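Local structure of macro domain-containing protein (Thermosipho africanus, 7OMU) at residues E25-T30 / F87-P92; I109-W114 / I182-V187; R337-N342 / R374-L379; L363-V368 / K391-V396. The protein joins a DarT-family domain to a macro domain, with adenosine-5-diphosphoribose bound in the macro-domain half of the model. The protein carries 1 engineered substitution. All coordinates share one frame; numbering follows the deposited sequence.

Interaction 1 (E25-T30 / F87-P92); sequences ELYYIT and FQPRNP
Pro-89 lies over one face of the Tyr-27 ring, its CG 4.1 Å from the ring centroid and 29° off the normal, a CH-pi contact. Toward the rim, Pro-89 CD approaches Tyr-27 CD2 at 3.5 Å. The edge of the same ring is met near its plane by a carbonyl, Phe-87 O, 3.7 Å from Tyr-27 CE2. Leu-26 runs alongside the Phe-87 side chain, and its CD2 meets the phenyl ring obliquely, 3.5 Å from Phe-87 CD1. Further along the strand, Ile-29 CD1 reaches Pro-89 O at 3.7 Å. The contact thus lays a loop against strand 25-31, a strand at one end of the mixed sheet in the DarT-family domain, just before that loop enters helix 92-99. Two side-chain bonds within the loop probably help set its shape. Asn-91 ND2 donates to Gln-88 O at 2.6 Å, arriving on a carbonyl lone pair with an N-H...O angle of 160°. Gln-88 OE1 accepts from Arg-90 N at 3.0 Å, and the backbone makes an inverse gamma turn at Arg-90. Asn-91 is the N-cap of helix 92-99, and its OD1 accepts Leu-94 N.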
# COMPACT_ATOMS: atom_id res chain seq x y z
N GLU A 25 -16.52 -7.72 -4.13
CA GLU A 25 -16.16 -7.89 -5.56
C GLU A 25 -14.87 -8.71 -5.65
O GLU A 25 -14.15 -8.77 -4.64
CB GLU A 25 -15.91 -6.52 -6.20
CG GLU A 25 -17.17 -5.77 -6.60
CD GLU A 25 -16.92 -4.35 -7.06
OE1 GLU A 25 -15.94 -3.73 -6.56
OE2 GLU A 25 -17.70 -3.86 -7.92
N LEU A 26 -14.58 -9.30 -6.80
CA LEU A 26 -13.26 -9.88 -7.13
C LEU A 26 -12.59 -8.97 -8.17
O LEU A 26 -13.30 -8.19 -8.83
CB LEU A 26 -13.44 -11.31 -7.64
CG LEU A 26 -13.92 -12.32 -6.60
CD1 LEU A 26 -14.47 -13.56 -7.27
CD2 LEU A 26 -12.80 -12.70 -5.65
N TYR A 27 -11.27 -9.05 -8.31
CA TYR A 27 -10.43 -8.03 -8.98
C TYR A 27 -9.40 -8.69 -9.89
O TYR A 27 -8.67 -9.59 -9.42
CB TYR A 27 -9.76 -7.15 -7.93
CG TYR A 27 -10.72 -6.50 -6.96
CD1 TYR A 27 -11.38 -5.32 -7.30
CD2 TYR A 27 -11.00 -7.06 -5.73
CE1 TYR A 27 -12.28 -4.73 -6.43
CE2 TYR A 27 -11.89 -6.47 -4.85
CZ TYR A 27 -12.54 -5.30 -5.20
OH TYR A 27 -13.42 -4.72 -4.34
N TYR A 28 -9.34 -8.26 -11.15
CA TYR A 28 -8.33 -8.68 -12.16
C TYR A 28 -7.51 -7.45 -12.55
O TYR A 28 -8.09 -6.47 -13.07
CB TYR A 28 -9.03 -9.30 -13.37
CG TYR A 28 -8.10 -9.75 -14.47
CD1 TYR A 28 -7.39 -10.93 -14.39
CD2 TYR A 28 -7.93 -8.98 -15.61
CE1 TYR A 28 -6.55 -11.35 -15.41
CE2 TYR A 28 -7.09 -9.37 -16.64
CZ TYR A 28 -6.40 -10.57 -16.54
OH TYR A 28 -5.57 -10.94 -17.57
N ILE A 29 -6.20 -7.49 -12.26
CA ILE A 29 -5.22 -6.43 -12.64
C ILE A 29 -4.85 -6.63 -14.11
O ILE A 29 -4.58 -7.79 -14.48
CB ILE A 29 -3.97 -6.50 -11.74
CG1 ILE A 29 -4.32 -6.33 -10.26
CG2 ILE A 29 -2.92 -5.49 -12.19
CD1 ILE A 29 -3.25 -6.82 -9.33
N THR A 30 -4.81 -5.56 -14.89
CA THR A 30 -4.41 -5.59 -16.33
C THR A 30 -3.93 -4.21 -16.79
O THR A 30 -4.20 -3.21 -16.11
CB THR A 30 -5.57 -6.06 -17.21
OG1 THR A 30 -5.02 -6.44 -18.48
CG2 THR A 30 -6.65 -5.02 -17.39
N PHE A 87 -8.82 -11.46 -4.31
CA PHE A 87 -9.73 -10.91 -3.27
C PHE A 87 -9.24 -9.52 -2.86
O PHE A 87 -10.07 -8.67 -2.49
CB PHE A 87 -9.79 -11.83 -2.05
CG PHE A 87 -10.41 -13.17 -2.33
CD1 PHE A 87 -11.79 -13.30 -2.37
CD2 PHE A 87 -9.62 -14.28 -2.57
CE1 PHE A 87 -12.36 -14.53 -2.65
CE2 PHE A 87 -10.20 -15.50 -2.84
CZ PHE A 87 -11.57 -15.63 -2.88
N GLN A 88 -7.91 -9.34 -2.90
CA GLN A 88 -7.22 -8.08 -2.57
C GLN A 88 -6.26 -7.74 -3.71
O GLN A 88 -5.22 -8.38 -3.84
CB GLN A 88 -6.47 -8.22 -1.25
CG GLN A 88 -5.58 -7.04 -0.92
CD GLN A 88 -6.38 -5.77 -0.80
OE1 GLN A 88 -6.57 -5.03 -1.78
NE2 GLN A 88 -6.88 -5.53 0.40
N PRO A 89 -6.58 -6.76 -4.57
CA PRO A 89 -5.68 -6.35 -5.65
C PRO A 89 -4.53 -5.43 -5.20
O PRO A 89 -3.52 -5.40 -5.88
CB PRO A 89 -6.60 -5.59 -6.62
CG PRO A 89 -7.66 -5.00 -5.71
CD PRO A 89 -7.85 -6.00 -4.59
N ARG A 90 -4.71 -4.69 -4.09
CA ARG A 90 -3.67 -3.82 -3.49
C ARG A 90 -2.67 -4.72 -2.76
O ARG A 90 -2.71 -4.75 -1.51
CB ARG A 90 -4.32 -2.79 -2.57
CG ARG A 90 -3.39 -1.68 -2.10
CD ARG A 90 -4.14 -0.71 -1.20
NE ARG A 90 -3.29 0.33 -0.63
CZ ARG A 90 -2.45 0.15 0.39
NH1 ARG A 90 -2.31 -1.04 0.96
NH2 ARG A 90 -1.73 1.17 0.84
N ASN A 91 -1.80 -5.39 -3.52
CA ASN A 91 -0.99 -6.56 -3.09
C ASN A 91 0.39 -6.52 -3.75
O ASN A 91 0.62 -5.72 -4.65
CB ASN A 91 -1.75 -7.86 -3.41
CG ASN A 91 -1.90 -8.10 -4.89
OD1 ASN A 91 -0.96 -7.94 -5.66
ND2 ASN A 91 -3.09 -8.51 -5.30
N PRO A 92 1.35 -7.39 -3.33
CA PRO A 92 2.69 -7.43 -3.91
C PRO A 92 2.81 -7.44 -5.45
O PRO A 92 3.80 -6.94 -5.94
CB PRO A 92 3.23 -8.77 -3.39
CG PRO A 92 2.61 -8.89 -2.03
CD PRO A 92 1.21 -8.33 -2.21

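Interaction 2 (I109-W114 / I182-V187); sequences IVAVKW and ISAIYV
An antiparallel strand pair forms the middle of the mixed sheet in the DarT-family domain, where Ile-109 stands opposite Tyr-186 and the strand axes run at 157°. This pair is hydrogen-bonded in both directions: Ile-109 N reaches Tyr-186 O at 3.1 Å, and Tyr-186 N returns to Ile-109 O at 2.7 Å. Val-110 with Ile-185 and Val-112 with Ile-182 are non-hydrogen-bonded pairs. Between them, Ala-111 alone faces two residues, in the manner of a classic beta bulge. Its N donates to Ala-184 O at 2.9 Å, while its O accepts Ser-183 N, also at 2.9 Å. Ser-183 takes near-helical backbone angles (-79/-53°), which let the extra residue fit and bring Ile-182 onto the same face as Ile-185. On that face, which packs against helices 35-41 and 190-200, Val-110 CG1 touches Ile-182 CG2 at 3.8 Å, the two side chains crossing at a slant; CG1 is the branch anti to the valine's own N. Val-110 CG2 turns instead to Ile-185 CG1, 4.3 Å away. The other face carries Ile-109, Ala-111, Ala-184 and Tyr-186. There Ala-111 CB sits at the edge of the tyrosine ring, near its plane and 3.8 Å from Tyr-186 CE2. Phe-213 stacks on this ring, and Tyr-186 OH is hydrogen-bonded to Glu-25 OE1. Lys-113 passes alongside Ser-183 and bends at chi3 and chi4, carrying its NZ to Arg-180 O.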
# COMPACT_ATOMS: atom_id res chain seq x y z
N ILE A 109 -7.79 -2.05 -12.73
CA ILE A 109 -8.30 -3.21 -11.94
C ILE A 109 -9.76 -3.43 -12.35
O ILE A 109 -10.58 -2.52 -12.16
CB ILE A 109 -8.11 -2.98 -10.43
CG1 ILE A 109 -6.62 -2.89 -10.09
CG2 ILE A 109 -8.80 -4.05 -9.61
CD1 ILE A 109 -6.30 -1.97 -8.93
N VAL A 110 -10.03 -4.58 -12.97
CA VAL A 110 -11.38 -4.95 -13.48
C VAL A 110 -12.11 -5.68 -12.34
O VAL A 110 -11.59 -6.71 -11.89
CB VAL A 110 -11.30 -5.82 -14.75
CG1 VAL A 110 -12.68 -6.23 -15.25
CG2 VAL A 110 -10.52 -5.11 -15.85
N ALA A 111 -13.23 -5.12 -11.89
CA ALA A 111 -14.07 -5.69 -10.82
C ALA A 111 -14.99 -6.76 -11.41
O ALA A 111 -15.61 -6.50 -12.46
CB ALA A 111 -14.85 -4.59 -10.14
N VAL A 112 -15.06 -7.92 -10.76
CA VAL A 112 -15.93 -9.07 -11.13
C VAL A 112 -16.87 -9.31 -9.95
O VAL A 112 -16.39 -9.26 -8.81
CB VAL A 112 -15.07 -10.30 -11.46
CG1 VAL A 112 -15.91 -11.53 -11.75
CG2 VAL A 112 -14.11 -10.02 -12.61
N LYS A 113 -18.16 -9.55 -10.21
CA LYS A 113 -19.22 -9.66 -9.17
C LYS A 113 -18.96 -10.89 -8.29
O LYS A 113 -18.47 -11.89 -8.82
CB LYS A 113 -20.61 -9.76 -9.80
CG LYS A 113 -21.25 -8.42 -10.16
CD LYS A 113 -22.73 -8.52 -10.48
CE LYS A 113 -23.02 -9.11 -11.85
NZ LYS A 113 -22.62 -8.19 -12.94
N TRP A 114 -19.29 -10.79 -6.99
CA TRP A 114 -19.32 -11.90 -6.00
C TRP A 114 -19.94 -13.14 -6.66
O TRP A 114 -19.47 -14.26 -6.40
CB TRP A 114 -20.09 -11.48 -4.73
CG TRP A 114 -21.59 -11.53 -4.84
CD1 TRP A 114 -22.39 -12.63 -4.70
CD2 TRP A 114 -22.49 -10.42 -5.06
NE1 TRP A 114 -23.71 -12.29 -4.84
CE2 TRP A 114 -23.81 -10.94 -5.07
CE3 TRP A 114 -22.32 -9.05 -5.29
CZ2 TRP A 114 -24.93 -10.14 -5.27
CZ3 TRP A 114 -23.43 -8.25 -5.49
CH2 TRP A 114 -24.72 -8.80 -5.48
N ILE A 182 -18.67 -8.58 -15.04
CA ILE A 182 -17.84 -7.38 -14.73
C ILE A 182 -18.73 -6.27 -14.13
O ILE A 182 -19.68 -5.83 -14.82
CB ILE A 182 -17.07 -6.90 -15.98
CG1 ILE A 182 -16.09 -7.96 -16.46
CG2 ILE A 182 -16.37 -5.57 -15.71
CD1 ILE A 182 -15.33 -7.58 -17.72
N SER A 183 -18.41 -5.84 -12.90
CA SER A 183 -19.12 -4.79 -12.12
C SER A 183 -18.72 -3.40 -12.62
O SER A 183 -19.61 -2.58 -12.87
CB SER A 183 -18.79 -4.87 -10.65
OG SER A 183 -19.11 -6.14 -10.11
N ALA A 184 -17.41 -3.16 -12.68
CA ALA A 184 -16.82 -1.82 -12.89
C ALA A 184 -15.34 -1.97 -13.21
O ALA A 184 -14.83 -3.10 -13.15
CB ALA A 184 -17.02 -0.98 -11.65
N ILE A 185 -14.68 -0.87 -13.56
CA ILE A 185 -13.21 -0.81 -13.78
C ILE A 185 -12.66 0.31 -12.90
O ILE A 185 -13.14 1.46 -13.04
CB ILE A 185 -12.88 -0.64 -15.27
CG1 ILE A 185 -13.37 -1.84 -16.09
CG2 ILE A 185 -11.40 -0.38 -15.48
CD1 ILE A 185 -14.15 -1.44 -17.31
N TYR A 186 -11.72 -0.03 -12.01
CA TYR A 186 -11.04 0.92 -11.10
C TYR A 186 -9.79 1.43 -11.80
O TYR A 186 -9.14 0.68 -12.55
CB TYR A 186 -10.77 0.26 -9.75
CG TYR A 186 -12.02 -0.02 -8.95
CD1 TYR A 186 -12.64 0.98 -8.22
CD2 TYR A 186 -12.59 -1.28 -8.95
CE1 TYR A 186 -13.80 0.73 -7.50
CE2 TYR A 186 -13.75 -1.54 -8.23
CZ TYR A 186 -14.35 -0.53 -7.50
OH TYR A 186 -15.48 -0.79 -6.79
N VAL A 187 -9.47 2.71 -11.56
CA VAL A 187 -8.51 3.52 -12.36
C VAL A 187 -7.88 4.56 -11.43
O VAL A 187 -8.54 4.95 -10.46
CB VAL A 187 -9.25 4.15 -13.55
CG1 VAL A 187 -8.48 5.30 -14.16
CG2 VAL A 187 -9.58 3.12 -14.62

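Interaction 3 (R337-N342 / R374-L379); sequences RWIVEN and RYLTKL
The backbones come nearest at Val-340 and Leu-379, whose CA atoms are 6.3 Å apart where helix 329-346 passes segment 374-379, which begins within helix 365-376. Val-340 makes contact through both branches: CG2 packs 3.9 Å from Leu-379 CD1 and also against the Tyr-375 backbone carbonyl, while CG1 rests 4.0 Å from Lys-378 CD. Deeper in, Ile-339 CG2 is shared by Leu-379 CD2 at 3.9 Å and Leu-376 CD2 at 4.0 Å. Ile-339, Leu-376 and Leu-379 all touch Leu-351 of strand 351-354, so the helices meet over the central sheet of the macro domain. At the outer end, the Arg-337 guanidinium stands 89° to the Tyr-375 ring. Tyr-375 CE1 lies over a guanidinium face near its rim, and Arg-337 NH2 lies in the ring plane at its edge. The bend at chi3 (-58°) brings NH2 to Tyr-375 OH at 3.3 Å, a weak hydrogen bond with an angle of 123°. The phenol's stronger partner is Glu-333 OE2, which also makes a long, weak ion pair with Arg-374; its negative charge may soften the nearness of the two arginines. Cohesion therefore rests mainly on the aliphatic branches, with one weak hydrogen bond at the Arg-337 end adding little.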
# COMPACT_ATOMS: atom_id res chain seq x y z
N ARG A 337 13.01 21.28 15.50
CA ARG A 337 14.23 22.12 15.39
C ARG A 337 15.39 21.23 14.93
O ARG A 337 16.09 21.63 13.98
CB ARG A 337 14.55 22.79 16.73
CG ARG A 337 15.85 23.58 16.73
CD ARG A 337 15.97 24.53 17.91
NE ARG A 337 14.88 25.50 17.96
CZ ARG A 337 14.79 26.62 17.23
NH1 ARG A 337 15.74 26.93 16.36
NH2 ARG A 337 13.74 27.41 17.37
N TRP A 338 15.56 20.07 15.57
CA TRP A 338 16.62 19.09 15.22
C TRP A 338 16.56 18.81 13.72
O TRP A 338 17.61 18.92 13.07
CB TRP A 338 16.49 17.79 16.04
CG TRP A 338 17.64 16.86 15.82
CD1 TRP A 338 18.76 16.75 16.58
CD2 TRP A 338 17.80 15.92 14.74
NE1 TRP A 338 19.61 15.81 16.06
CE2 TRP A 338 19.04 15.28 14.94
CE3 TRP A 338 17.02 15.54 13.64
CZ2 TRP A 338 19.52 14.30 14.07
CZ3 TRP A 338 17.49 14.57 12.78
CH2 TRP A 338 18.72 13.96 13.00
N ILE A 339 15.37 18.48 13.20
CA ILE A 339 15.14 18.15 11.76
C ILE A 339 15.62 19.33 10.91
O ILE A 339 16.46 19.11 10.01
CB ILE A 339 13.67 17.79 11.51
CG1 ILE A 339 13.32 16.45 12.17
CG2 ILE A 339 13.35 17.79 10.02
CD1 ILE A 339 11.86 16.08 12.09
N VAL A 340 15.14 20.54 11.21
CA VAL A 340 15.48 21.79 10.46
C VAL A 340 17.00 21.95 10.43
O VAL A 340 17.55 22.27 9.35
CB VAL A 340 14.77 23.02 11.07
CG1 VAL A 340 15.36 24.33 10.56
CG2 VAL A 340 13.27 22.99 10.83
N GLU A 341 17.67 21.73 11.56
CA GLU A 341 19.13 21.98 11.72
C GLU A 341 19.96 20.90 11.01
O GLU A 341 21.08 21.22 10.57
CB GLU A 341 19.48 22.08 13.21
CG GLU A 341 18.94 23.35 13.86
CD GLU A 341 19.09 23.45 15.37
OE1 GLU A 341 19.25 22.39 16.02
OE2 GLU A 341 19.02 24.58 15.90
N ASN A 342 19.45 19.67 10.89
CA ASN A 342 20.29 18.47 10.61
C ASN A 342 19.92 17.77 9.29
O ASN A 342 20.66 16.85 8.90
CB ASN A 342 20.22 17.48 11.77
CG ASN A 342 20.85 18.03 13.03
OD1 ASN A 342 22.05 18.32 13.06
ND2 ASN A 342 20.06 18.20 14.07
N ARG A 374 5.06 25.20 10.91
CA ARG A 374 5.98 26.31 11.27
C ARG A 374 7.43 25.91 10.97
O ARG A 374 8.14 26.71 10.36
CB ARG A 374 5.88 26.67 12.76
CG ARG A 374 4.78 27.65 13.12
CD ARG A 374 4.79 27.94 14.61
NE ARG A 374 6.14 28.27 15.08
CZ ARG A 374 6.64 27.97 16.28
NH1 ARG A 374 5.92 27.33 17.19
NH2 ARG A 374 7.88 28.31 16.58
N TYR A 375 7.84 24.71 11.40
CA TYR A 375 9.24 24.23 11.33
C TYR A 375 9.52 23.57 9.98
O TYR A 375 10.54 23.91 9.35
CB TYR A 375 9.54 23.29 12.50
CG TYR A 375 9.86 24.01 13.78
CD1 TYR A 375 11.15 24.45 14.05
CD2 TYR A 375 8.88 24.27 14.72
CE1 TYR A 375 11.46 25.12 15.22
CE2 TYR A 375 9.17 24.95 15.90
CZ TYR A 375 10.46 25.37 16.15
OH TYR A 375 10.75 26.03 17.31
N LEU A 376 8.65 22.66 9.54
CA LEU A 376 8.91 21.78 8.37
C LEU A 376 8.71 22.56 7.06
O LEU A 376 9.15 22.04 6.01
CB LEU A 376 7.98 20.57 8.44
CG LEU A 376 8.25 19.61 9.60
CD1 LEU A 376 7.15 18.58 9.71
CD2 LEU A 376 9.60 18.93 9.43
N THR A 377 8.10 23.74 7.11
CA THR A 377 7.96 24.62 5.92
C THR A 377 9.35 25.17 5.55
O THR A 377 9.58 25.42 4.36
CB THR A 377 6.91 25.71 6.17
OG1 THR A 377 6.51 26.20 4.89
CG2 THR A 377 7.40 26.84 7.04
N LYS A 378 10.23 25.32 6.54
CA LYS A 378 11.62 25.79 6.35
C LYS A 378 12.39 24.80 5.46
O LYS A 378 13.24 25.26 4.69
CB LYS A 378 12.34 25.96 7.69
CG LYS A 378 11.74 26.98 8.66
CD LYS A 378 12.58 27.16 9.92
CE LYS A 378 11.82 27.51 11.18
NZ LYS A 378 11.65 28.97 11.37
N LEU A 379 12.11 23.49 5.55
CA LEU A 379 12.84 22.43 4.80
C LEU A 379 12.80 22.72 3.30
O LEU A 379 11.70 22.98 2.79
CB LEU A 379 12.23 21.06 5.10
CG LEU A 379 12.91 20.26 6.20
CD1 LEU A 379 12.99 21.07 7.49
CD2 LEU A 379 12.20 18.94 6.44

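Interaction 4 (L363-V368 / K391-V396); sequences LEWSIV and KRIPDV
Lys-391 reaches from its loop to the start of helix 365-376, where its NZ forms a salt bridge with Glu-364 OE2 at 3.5 Å. CG lies anti to the lysine N (chi1 -167°) and the chain beyond stays extended, which gives the span its full length. Two weak hydrogen bonds also hold the ammonium group, one to Leu-363 O at 3.5 Å and the other to Cys-358 O. Glu-364 occupies the N-cap position, its chain bent at chi2, and its backbone O accepts both Ile-367 N and Val-368 N. Its carboxylate probably offsets the cost of placing a lysine beside the positive end of the helix. Trp-365 and Ile-393 form the apolar half of the contact, their side chains crossing at about a right angle. Ile-393 CG2 comes obliquely to the indole, 3.4 Å from Trp-365 CD1, while its CD1 packs against Trp-365 CB at 3.8 Å. The indole NE1 is hydrogen-bonded to Gln-397 O, which helps fix the ring's rotation. The Lys-391 side chain is about 6 Å from the bound adenosine-5-diphosphoribose, so the contact lies near the ligand pocket. It joins the first turn of helix 365-376 to the loop between strand 383-386 and helix 400-403, while Leu-363 packs on helix 329-346 through Ile-329 and Ile-332.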
# COMPACT_ATOMS: atom_id res chain seq x y z
N LEU A 363 -2.58 14.54 22.29
CA LEU A 363 -2.52 15.98 21.89
C LEU A 363 -3.44 16.19 20.68
O LEU A 363 -3.79 15.18 20.03
CB LEU A 363 -1.08 16.38 21.54
CG LEU A 363 -0.34 17.17 22.61
CD1 LEU A 363 -0.31 16.41 23.94
CD2 LEU A 363 1.08 17.47 22.15
N GLU A 364 -3.81 17.44 20.41
CA GLU A 364 -4.76 17.82 19.33
C GLU A 364 -3.99 18.42 18.16
O GLU A 364 -2.93 19.04 18.38
CB GLU A 364 -5.82 18.80 19.85
CG GLU A 364 -6.68 18.25 20.97
CD GLU A 364 -7.84 17.37 20.54
OE1 GLU A 364 -8.93 17.54 21.10
OE2 GLU A 364 -7.65 16.51 19.64
N TRP A 365 -4.51 18.23 16.95
CA TRP A 365 -3.90 18.74 15.69
C TRP A 365 -3.97 20.26 15.67
O TRP A 365 -3.12 20.88 15.01
CB TRP A 365 -4.60 18.13 14.47
CG TRP A 365 -4.28 18.85 13.20
CD1 TRP A 365 -4.99 19.87 12.63
CD2 TRP A 365 -3.15 18.63 12.34
NE1 TRP A 365 -4.39 20.28 11.47
CE2 TRP A 365 -3.26 19.53 11.27
CE3 TRP A 365 -2.07 17.74 12.38
CZ2 TRP A 365 -2.32 19.58 10.24
CZ3 TRP A 365 -1.15 17.78 11.35
CH2 TRP A 365 -1.28 18.69 10.30
N SER A 366 -4.95 20.85 16.37
CA SER A 366 -5.12 22.32 16.51
C SER A 366 -3.86 22.95 17.12
O SER A 366 -3.63 24.15 16.86
CB SER A 366 -6.35 22.62 17.32
OG SER A 366 -6.34 21.90 18.54
N ILE A 367 -3.08 22.19 17.89
CA ILE A 367 -1.81 22.65 18.51
C ILE A 367 -0.63 22.12 17.69
O ILE A 367 0.26 22.93 17.36
CB ILE A 367 -1.70 22.20 19.98
CG1 ILE A 367 -2.90 22.67 20.81
CG2 ILE A 367 -0.39 22.66 20.59
CD1 ILE A 367 -3.08 24.17 20.85
N VAL A 368 -0.61 20.82 17.40
CA VAL A 368 0.56 20.15 16.78
C VAL A 368 0.68 20.59 15.31
O VAL A 368 1.81 20.85 14.86
CB VAL A 368 0.46 18.62 16.90
CG1 VAL A 368 1.56 17.92 16.13
CG2 VAL A 368 0.47 18.19 18.36
N LYS A 391 -9.51 10.09 13.35
CA LYS A 391 -9.75 11.45 13.92
C LYS A 391 -10.11 12.44 12.80
O LYS A 391 -9.33 12.56 11.84
CB LYS A 391 -8.47 11.88 14.65
CG LYS A 391 -8.58 13.08 15.57
CD LYS A 391 -7.31 13.30 16.34
CE LYS A 391 -7.14 14.73 16.80
NZ LYS A 391 -5.73 15.00 17.17
N ARG A 392 -11.25 13.13 12.93
CA ARG A 392 -11.75 14.11 11.93
C ARG A 392 -11.18 15.50 12.23
O ARG A 392 -11.43 16.02 13.33
CB ARG A 392 -13.29 14.16 11.94
CG ARG A 392 -13.96 12.81 11.74
CD ARG A 392 -15.32 12.91 11.07
NE ARG A 392 -15.50 11.89 10.04
CZ ARG A 392 -14.84 11.84 8.88
NH1 ARG A 392 -13.94 12.76 8.58
NH2 ARG A 392 -15.09 10.87 8.02
N ILE A 393 -10.46 16.09 11.27
CA ILE A 393 -9.92 17.48 11.34
C ILE A 393 -10.90 18.40 10.60
O ILE A 393 -11.18 18.17 9.43
CB ILE A 393 -8.50 17.58 10.74
CG1 ILE A 393 -7.57 16.46 11.21
CG2 ILE A 393 -7.89 18.94 11.01
CD1 ILE A 393 -7.48 16.32 12.71
N PRO A 394 -11.44 19.45 11.25
CA PRO A 394 -12.20 20.48 10.54
C PRO A 394 -11.40 21.01 9.34
O PRO A 394 -10.21 21.18 9.47
CB PRO A 394 -12.40 21.58 11.59
CG PRO A 394 -12.30 20.87 12.92
CD PRO A 394 -11.34 19.72 12.70
N ASP A 395 -12.07 21.25 8.21
CA ASP A 395 -11.40 21.57 6.92
C ASP A 395 -10.58 22.86 7.07
O ASP A 395 -9.50 22.94 6.45
CB ASP A 395 -12.41 21.68 5.77
CG ASP A 395 -11.98 20.95 4.51
OD1 ASP A 395 -11.54 19.78 4.63
OD2 ASP A 395 -12.08 21.56 3.42
N VAL A 396 -11.06 23.81 7.88
CA VAL A 396 -10.40 25.13 8.11
C VAL A 396 -9.05 24.94 8.82
O VAL A 396 -8.20 25.84 8.69
CB VAL A 396 -11.32 26.09 8.89
CG1 VAL A 396 -11.64 25.59 10.29
CG2 VAL A 396 -10.74 27.50 8.95

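Interactions 1 and 2 lie in the DarT-family domain, their centres 9 Å apart, and share one mixed sheet: strand 25-31 pairs with strand 107-113, which in turn pairs with strand 182-187. Interactions 3 and 4 belong to the macro-domain half, with centres about 21 Å apart; both use helix 365-376, interaction 4 at its start and interaction 3 toward its end. Along the chain the first two come in series, whereas the segments of the last two alternate. Neither pair comes within about 17 Å (nearest atoms) of the other, so each belongs to its own part of the fold. The Lys-391 side chain of interaction 4 is about 6 Å from the bound ligand, Ile-339 of interaction 3 about 13 Å.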